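Local coordinates for protein flavin-dependent thymidylate synthase (PDB 6J61) that probably catalyses, with FAD as cofactor, the reductive methylation of dUMP to dTMP, taking the methyl group from methylenetetrahydrofolate and reducing power from NADPH, at residues Glu37-Lys40 / Glu44-Ala47; Ser92-Ile97 / Met155-Leu160; Val241-Leu246 / Ser254-Ala259. All coordinates share one frame; numbering follows the deposited sequence.

Contact 1: Glu37-Lys40 / Glu44-Ala47; sequences EGTK and EDAA
The contact belongs to the loop that leads into helix 42-54: T39 and K40, still in the loop, lie against E44 and D45 in the opening part of the helix. The chain folds back on itself over a few residues, and the CA atoms come nearest at K40 and D45, 6.5 Å apart. The D45 carboxylate does most of the joining. Its OD2 accepts from the backbone N of K40 at 3.4 Å, a weak bond by length although the N-H...O angle of 173° is almost straight. OD2 also meets T39 CG2 at 3.6 Å, while the CB of K40 packs near OD1. D45 is buried, and its first torsion sets the carboxylate facing the loop: CG stands beside the backbone N and anti to the carbonyl carbon (chi1 -72°). The other oxygen, OD1, has a stronger partner in R32 of helix 24-32, which forms a salt bridge with it and also hydrogen-bonds G38 O, so one arginine ties both the loop and the helix start to the neighbouring helix. G38 adopts a positive phi (59°), which lets the loop turn just before T39. An alanine in place of D45 would probably leave the R32 guanidinium without its carboxylate mate and the K40 amide without this weak acceptor. Towards solvent the fit is slacker. The K40 side chain starts toward the helix and then runs on, extended beyond CG, past the E44 carboxylate at an oblique angle. The aliphatic part touches rather than the ammonium group: K40 CD reaches E44 OE1 at 3.8 Å, whereas K40 NZ stays 4.5 Å from that same OE1, too far for a salt bridge.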
# COMPACT_ATOMS: atom_id res chain seq x y z
N GLU A 37 1.62 29.64 -1.54
CA GLU A 37 2.94 29.07 -1.79
C GLU A 37 3.52 28.31 -0.59
O GLU A 37 4.39 27.45 -0.76
CB GLU A 37 3.90 30.19 -2.22
CG GLU A 37 4.71 29.89 -3.47
CD GLU A 37 3.87 29.90 -4.75
OE1 GLU A 37 2.95 30.75 -4.85
OE2 GLU A 37 4.13 29.06 -5.65
N GLY A 38 3.06 28.64 0.61
CA GLY A 38 3.54 27.95 1.80
C GLY A 38 5.03 28.02 2.10
O GLY A 38 5.55 27.23 2.88
N THR A 39 5.73 28.96 1.48
CA THR A 39 7.17 29.12 1.71
C THR A 39 7.48 30.30 2.61
O THR A 39 6.61 31.11 2.94
CB THR A 39 7.92 29.36 0.39
OG1 THR A 39 7.08 30.12 -0.49
CG2 THR A 39 8.32 28.06 -0.25
N LYS A 40 8.74 30.38 3.02
CA LYS A 40 9.23 31.46 3.85
C LYS A 40 10.65 31.74 3.39
O LYS A 40 10.86 31.99 2.20
CB LYS A 40 9.19 31.08 5.34
CG LYS A 40 7.78 30.79 5.84
CD LYS A 40 7.63 31.03 7.33
CE LYS A 40 6.17 30.84 7.77
NZ LYS A 40 5.88 31.34 9.14
N GLU A 44 14.91 28.96 6.79
CA GLU A 44 13.76 28.62 7.61
C GLU A 44 13.11 27.34 7.05
O GLU A 44 12.64 26.49 7.81
CB GLU A 44 12.75 29.76 7.62
CG GLU A 44 11.68 29.61 8.65
CD GLU A 44 11.24 30.95 9.22
OE1 GLU A 44 10.30 30.97 10.05
OE2 GLU A 44 11.85 31.99 8.85
N ASP A 45 13.12 27.22 5.72
CA ASP A 45 12.55 26.05 5.06
C ASP A 45 13.51 24.86 5.21
O ASP A 45 13.08 23.72 5.41
CB ASP A 45 12.27 26.36 3.59
CG ASP A 45 11.09 27.30 3.40
OD1 ASP A 45 10.38 27.58 4.40
OD2 ASP A 45 10.85 27.76 2.26
N ALA A 46 14.80 25.14 5.12
CA ALA A 46 15.80 24.10 5.29
C ALA A 46 15.64 23.59 6.72
O ALA A 46 15.66 22.39 6.97
CB ALA A 46 17.19 24.67 5.09
N ALA A 47 15.45 24.51 7.65
CA ALA A 47 15.27 24.15 9.05
C ALA A 47 14.03 23.29 9.25
O ALA A 47 14.08 22.27 9.95
CB ALA A 47 15.19 25.42 9.92

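Contact 2: Ser92-Ile97 / Met155-Leu160; sequences SGRYSI and MARMVL. With PO4 (phosphate ion), chain G.
R157 reaches across to G93 and R94 in the loop after strand 87-90, and a phosphate ion fills the angle between them. The tight part lies at G93. R157 NH1 comes within 3.2 Å of G93 CA, so a beta carbon at this position would collide with NH1; the absence of a side chain is what admits the arginine. G93 O lies over one face of the guanidinium. R157 reaches the ion because its chain bends: CG sits between the backbone N and the carbonyl carbon (chi1 58°), and a second turn follows at chi2 (74°). The phosphate is gripped from both segments. G93 N donates to phosphate O1 at 3.0 Å, and R157 NH1 shares that O1 at 3.1 Å. Phosphate O3 accepts from S92 OG at 2.8 Å. O4 lies at the edge of the R157 guanidinium, in its plane, and bonds to NH2; the modelled length there is very short and its exact value doubtful. R82 and Q79 of the second subunit hydrogen-bond the same ion. The R94-R157 approach is looser. R94 CG, which also lies near phosphate O4, touches R157 NH2 obliquely at 3.5 Å, but the chain bends at chi3, and the two guanidinium planes stand 43° apart. R94 NE remains 5.2 Å from R157 NH2. The R94 guanidinium, on a partly exposed residue, forms through NH2 a salt bridge with E154 and a hydrogen bond to E188 O of the second subunit. Exposed Y95 borders the FAD, as S92 also does. Since S92, G93, R94 and R157 are predicted to bind dUMP, donors converging from two subunits on one anion are consistent with a pocket for the nucleotide's phosphate, the crystallisation ion probably standing in for it.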
# COMPACT_ATOMS: atom_id res chain seq x y z
N SER A 92 6.11 -5.37 -22.04
CA SER A 92 5.73 -6.78 -21.95
C SER A 92 6.31 -7.71 -23.02
O SER A 92 6.11 -7.50 -24.22
CB SER A 92 4.20 -6.93 -21.99
OG SER A 92 3.86 -8.29 -22.23
N GLY A 93 7.00 -8.75 -22.57
CA GLY A 93 7.57 -9.70 -23.49
C GLY A 93 6.48 -10.55 -24.12
O GLY A 93 6.76 -11.48 -24.88
N ARG A 94 5.23 -10.22 -23.82
CA ARG A 94 4.09 -10.97 -24.36
C ARG A 94 3.66 -10.45 -25.72
O ARG A 94 3.40 -11.24 -26.64
CB ARG A 94 2.91 -10.91 -23.40
CG ARG A 94 3.14 -11.57 -22.07
CD ARG A 94 1.83 -11.69 -21.32
NE ARG A 94 0.89 -12.57 -22.01
CZ ARG A 94 -0.41 -12.64 -21.74
NH1 ARG A 94 -0.93 -11.88 -20.79
NH2 ARG A 94 -1.18 -13.48 -22.42
N TYR A 95 3.57 -9.13 -25.85
CA TYR A 95 3.14 -8.47 -27.09
C TYR A 95 4.33 -8.11 -27.99
O TYR A 95 4.41 -8.52 -29.15
CB TYR A 95 2.36 -7.20 -26.78
CG TYR A 95 1.21 -7.39 -25.82
CD1 TYR A 95 1.43 -7.72 -24.48
CD2 TYR A 95 -0.11 -7.24 -26.25
CE1 TYR A 95 0.37 -7.88 -23.59
CE2 TYR A 95 -1.18 -7.41 -25.37
CZ TYR A 95 -0.94 -7.73 -24.04
OH TYR A 95 -1.99 -7.89 -23.17
N SER A 96 5.26 -7.35 -27.42
CA SER A 96 6.45 -6.90 -28.14
C SER A 96 7.54 -7.97 -28.31
O SER A 96 7.66 -8.90 -27.50
CB SER A 96 7.06 -5.68 -27.42
OG SER A 96 6.12 -4.61 -27.33
N ILE A 97 8.31 -7.83 -29.38
CA ILE A 97 9.42 -8.73 -29.65
C ILE A 97 10.58 -8.13 -28.84
O ILE A 97 10.74 -6.91 -28.80
CB ILE A 97 9.79 -8.76 -31.16
CG1 ILE A 97 8.65 -9.37 -31.97
CG2 ILE A 97 11.07 -9.57 -31.38
CD1 ILE A 97 8.96 -9.51 -33.45
N MET A 155 5.58 -17.13 -25.04
CA MET A 155 6.23 -18.38 -24.69
C MET A 155 7.67 -18.39 -25.14
O MET A 155 8.56 -18.88 -24.43
CB MET A 155 5.52 -19.58 -25.32
CG MET A 155 4.32 -20.11 -24.55
SD MET A 155 3.86 -21.74 -25.15
CE MET A 155 5.03 -22.76 -24.23
N ALA A 156 7.91 -17.86 -26.33
CA ALA A 156 9.24 -17.82 -26.91
C ALA A 156 10.30 -17.18 -26.02
O ALA A 156 11.38 -17.74 -25.82
CB ALA A 156 9.20 -17.12 -28.25
N ARG A 157 9.98 -16.02 -25.46
CA ARG A 157 10.92 -15.30 -24.62
C ARG A 157 11.37 -15.97 -23.33
O ARG A 157 12.13 -15.38 -22.58
CB ARG A 157 10.36 -13.91 -24.31
CG ARG A 157 8.99 -13.90 -23.60
CD ARG A 157 9.07 -14.31 -22.13
NE ARG A 157 7.74 -14.35 -21.53
CZ ARG A 157 7.05 -13.28 -21.16
NH1 ARG A 157 7.57 -12.06 -21.31
NH2 ARG A 157 5.81 -13.42 -20.69
N MET A 158 10.92 -17.20 -23.05
CA MET A 158 11.33 -17.84 -21.80
C MET A 158 12.76 -18.39 -21.82
O MET A 158 13.40 -18.50 -20.76
CB MET A 158 10.37 -18.97 -21.42
CG MET A 158 10.50 -20.25 -22.23
SD MET A 158 9.39 -21.53 -21.61
CE MET A 158 7.86 -20.90 -22.16
N VAL A 159 13.25 -18.74 -23.01
CA VAL A 159 14.61 -19.27 -23.15
C VAL A 159 15.68 -18.20 -22.99
O VAL A 159 16.87 -18.51 -22.97
CB VAL A 159 14.81 -19.95 -24.51
CG1 VAL A 159 14.11 -21.28 -24.53
CG2 VAL A 159 14.25 -19.06 -25.61
N LEU A 160 15.26 -16.94 -22.88
CA LEU A 160 16.20 -15.83 -22.74
C LEU A 160 16.69 -15.66 -21.29
O LEU A 160 15.90 -15.74 -20.34
CB LEU A 160 15.56 -14.54 -23.24
CG LEU A 160 15.12 -14.60 -24.70
CD1 LEU A 160 14.28 -13.38 -25.03
CD2 LEU A 160 16.34 -14.70 -25.62
P PO4 G . 5.36 -9.94 -19.08
O1 PO4 G . 6.68 -9.57 -19.65
O2 PO4 G . 5.42 -9.88 -17.60
O3 PO4 G . 4.32 -9.00 -19.57
O4 PO4 G . 5.01 -11.32 -19.51

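Contact 3: Val241-Leu246 / Ser254-Ala259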
# COMPACT_ATOMS: atom_id res chain seq x y z
N VAL A 241 29.79 15.92 28.57
CA VAL A 241 30.88 15.60 27.65
C VAL A 241 30.39 15.46 26.21
O VAL A 241 30.97 16.04 25.28
CB VAL A 241 31.58 14.28 28.07
CG1 VAL A 241 32.71 13.94 27.10
CG2 VAL A 241 32.11 14.40 29.48
N TYR A 242 29.33 14.67 26.04
CA TYR A 242 28.75 14.42 24.72
C TYR A 242 28.33 15.74 24.11
O TYR A 242 28.65 16.04 22.97
CB TYR A 242 27.54 13.47 24.85
CG TYR A 242 27.03 12.90 23.54
CD1 TYR A 242 27.91 12.55 22.52
CD2 TYR A 242 25.67 12.69 23.33
CE1 TYR A 242 27.45 12.01 21.33
CE2 TYR A 242 25.20 12.14 22.14
CZ TYR A 242 26.09 11.80 21.14
OH TYR A 242 25.64 11.27 19.96
N GLU A 243 27.61 16.53 24.91
CA GLU A 243 27.13 17.82 24.47
C GLU A 243 28.24 18.71 23.92
O GLU A 243 28.14 19.21 22.80
CB GLU A 243 26.41 18.52 25.61
CG GLU A 243 25.87 19.87 25.24
CD GLU A 243 25.33 20.59 26.45
OE1 GLU A 243 26.10 20.77 27.42
OE2 GLU A 243 24.14 20.98 26.43
N LYS A 244 29.29 18.92 24.70
CA LYS A 244 30.39 19.76 24.22
C LYS A 244 30.88 19.25 22.87
O LYS A 244 30.97 20.02 21.91
CB LYS A 244 31.54 19.79 25.23
CG LYS A 244 31.29 20.71 26.43
CD LYS A 244 32.51 20.84 27.33
CE LYS A 244 32.23 21.79 28.49
NZ LYS A 244 33.35 21.89 29.48
N ALA A 245 31.18 17.96 22.79
CA ALA A 245 31.66 17.35 21.55
C ALA A 245 30.73 17.66 20.37
O ALA A 245 31.20 17.95 19.27
CB ALA A 245 31.81 15.84 21.72
N LEU A 246 29.42 17.60 20.60
CA LEU A 246 28.46 17.87 19.54
C LEU A 246 28.48 19.34 19.12
O LEU A 246 28.72 19.65 17.94
CB LEU A 246 27.04 17.49 20.00
CG LEU A 246 26.79 16.01 20.28
CD1 LEU A 246 25.45 15.84 20.95
CD2 LEU A 246 26.85 15.22 18.99
N SER A 254 17.41 22.42 19.65
CA SER A 254 16.71 21.15 19.46
C SER A 254 17.57 20.00 18.94
O SER A 254 17.52 18.89 19.47
CB SER A 254 15.52 21.36 18.53
OG SER A 254 14.67 22.36 19.04
N ARG A 255 18.35 20.24 17.88
CA ARG A 255 19.20 19.19 17.35
C ARG A 255 20.05 18.63 18.48
O ARG A 255 20.11 17.42 18.70
CB ARG A 255 20.13 19.74 16.25
CG ARG A 255 19.72 19.38 14.83
CD ARG A 255 19.60 17.87 14.63
NE ARG A 255 20.85 17.17 14.29
CZ ARG A 255 21.59 17.45 13.22
NH1 ARG A 255 21.22 18.41 12.38
NH2 ARG A 255 22.68 16.74 12.97
N LEU A 256 20.71 19.52 19.21
CA LEU A 256 21.57 19.14 20.33
C LEU A 256 20.80 18.40 21.41
O LEU A 256 21.17 17.30 21.81
CB LEU A 256 22.22 20.39 20.94
CG LEU A 256 23.74 20.47 21.08
CD1 LEU A 256 24.04 21.43 22.22
CD2 LEU A 256 24.36 19.11 21.38
N LYS A 257 19.75 19.03 21.92
CA LYS A 257 18.94 18.43 22.96
C LYS A 257 18.50 17.03 22.54
O LYS A 257 18.65 16.06 23.29
CB LYS A 257 17.71 19.30 23.24
CG LYS A 257 16.81 18.76 24.32
CD LYS A 257 15.72 19.75 24.68
CE LYS A 257 14.71 19.13 25.63
NZ LYS A 257 15.35 18.57 26.85
N GLU A 258 17.97 16.93 21.32
CA GLU A 258 17.52 15.65 20.78
C GLU A 258 18.64 14.62 20.72
O GLU A 258 18.47 13.49 21.17
CB GLU A 258 16.93 15.86 19.38
CG GLU A 258 15.58 16.55 19.38
CD GLU A 258 15.20 17.07 18.00
OE1 GLU A 258 15.73 16.56 16.99
OE2 GLU A 258 14.35 17.99 17.92
N ALA A 259 19.79 15.01 20.16
CA ALA A 259 20.93 14.11 20.05
C ALA A 259 21.30 13.53 21.41
O ALA A 259 21.69 12.37 21.53
CB ALA A 259 22.13 14.85 19.46
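Y242, E243 and L246 carry the packing of helix 239-249 on helix 253-263, two consecutive helices forming an antiparallel helical hairpin close to the C-terminus, consistent with the extra C-terminal domain of this enzyme. Over the two segments the axes approach to 10.2 Å, with N-to-C directions 143° apart. Along the first segment, Y242 comes first. Its CG lies anti to the backbone N (chi1 -168°), which swings the ring toward the partner helix, where CE2 reaches A259 O at 3.6 Å; the carbonyl oxygen lies at the ring edge, near its plane. One face of the ring is covered from within the same helix: L246 CD1 sits 3.8 Å above the plane of the Y242 ring, over its centre. E243 follows at the margin, and only its aliphatic stem takes part, E243 CG meeting L256 CD1 at 3.9 Å as the side chains cross nearly at right angles. One turn further on, L246 points toward the second helix and makes the main apolar contact. L260, next along helix 253-263, and L251 in the connecting loop extend the apolar surface, and on the third subunit L225 packs on Y242 and A232 on L246. L256 CD2 lies against the L246 side chain, 3.4 Å from CB and 3.5 Å from CD1, while L246 CD1 also touches A259 CB at 3.8 Å.

How the contacts relate
The three contacts follow one another along the chain without overlapping: contact 1, then contact 2, then contact 3. Contacts 1 and 3 are the closer pair, with centres about 25 Å apart and nearest atoms about 8 Å apart. Helix 42-54, which carries half of contact 1, relates them: its R54 forms a salt bridge with E258 and packs on S254 and R255 of contact 3. E258 also hydrogen-bonds H55, a residue of an FAD pocket. Contact 2, with its phosphate and FAD, lies across the chain's centre from both, its centre about 50 Å from contact 1 and 58 Å from contact 3. Contacts 2 and 3 each meet a different neighbouring subunit of the tetramer.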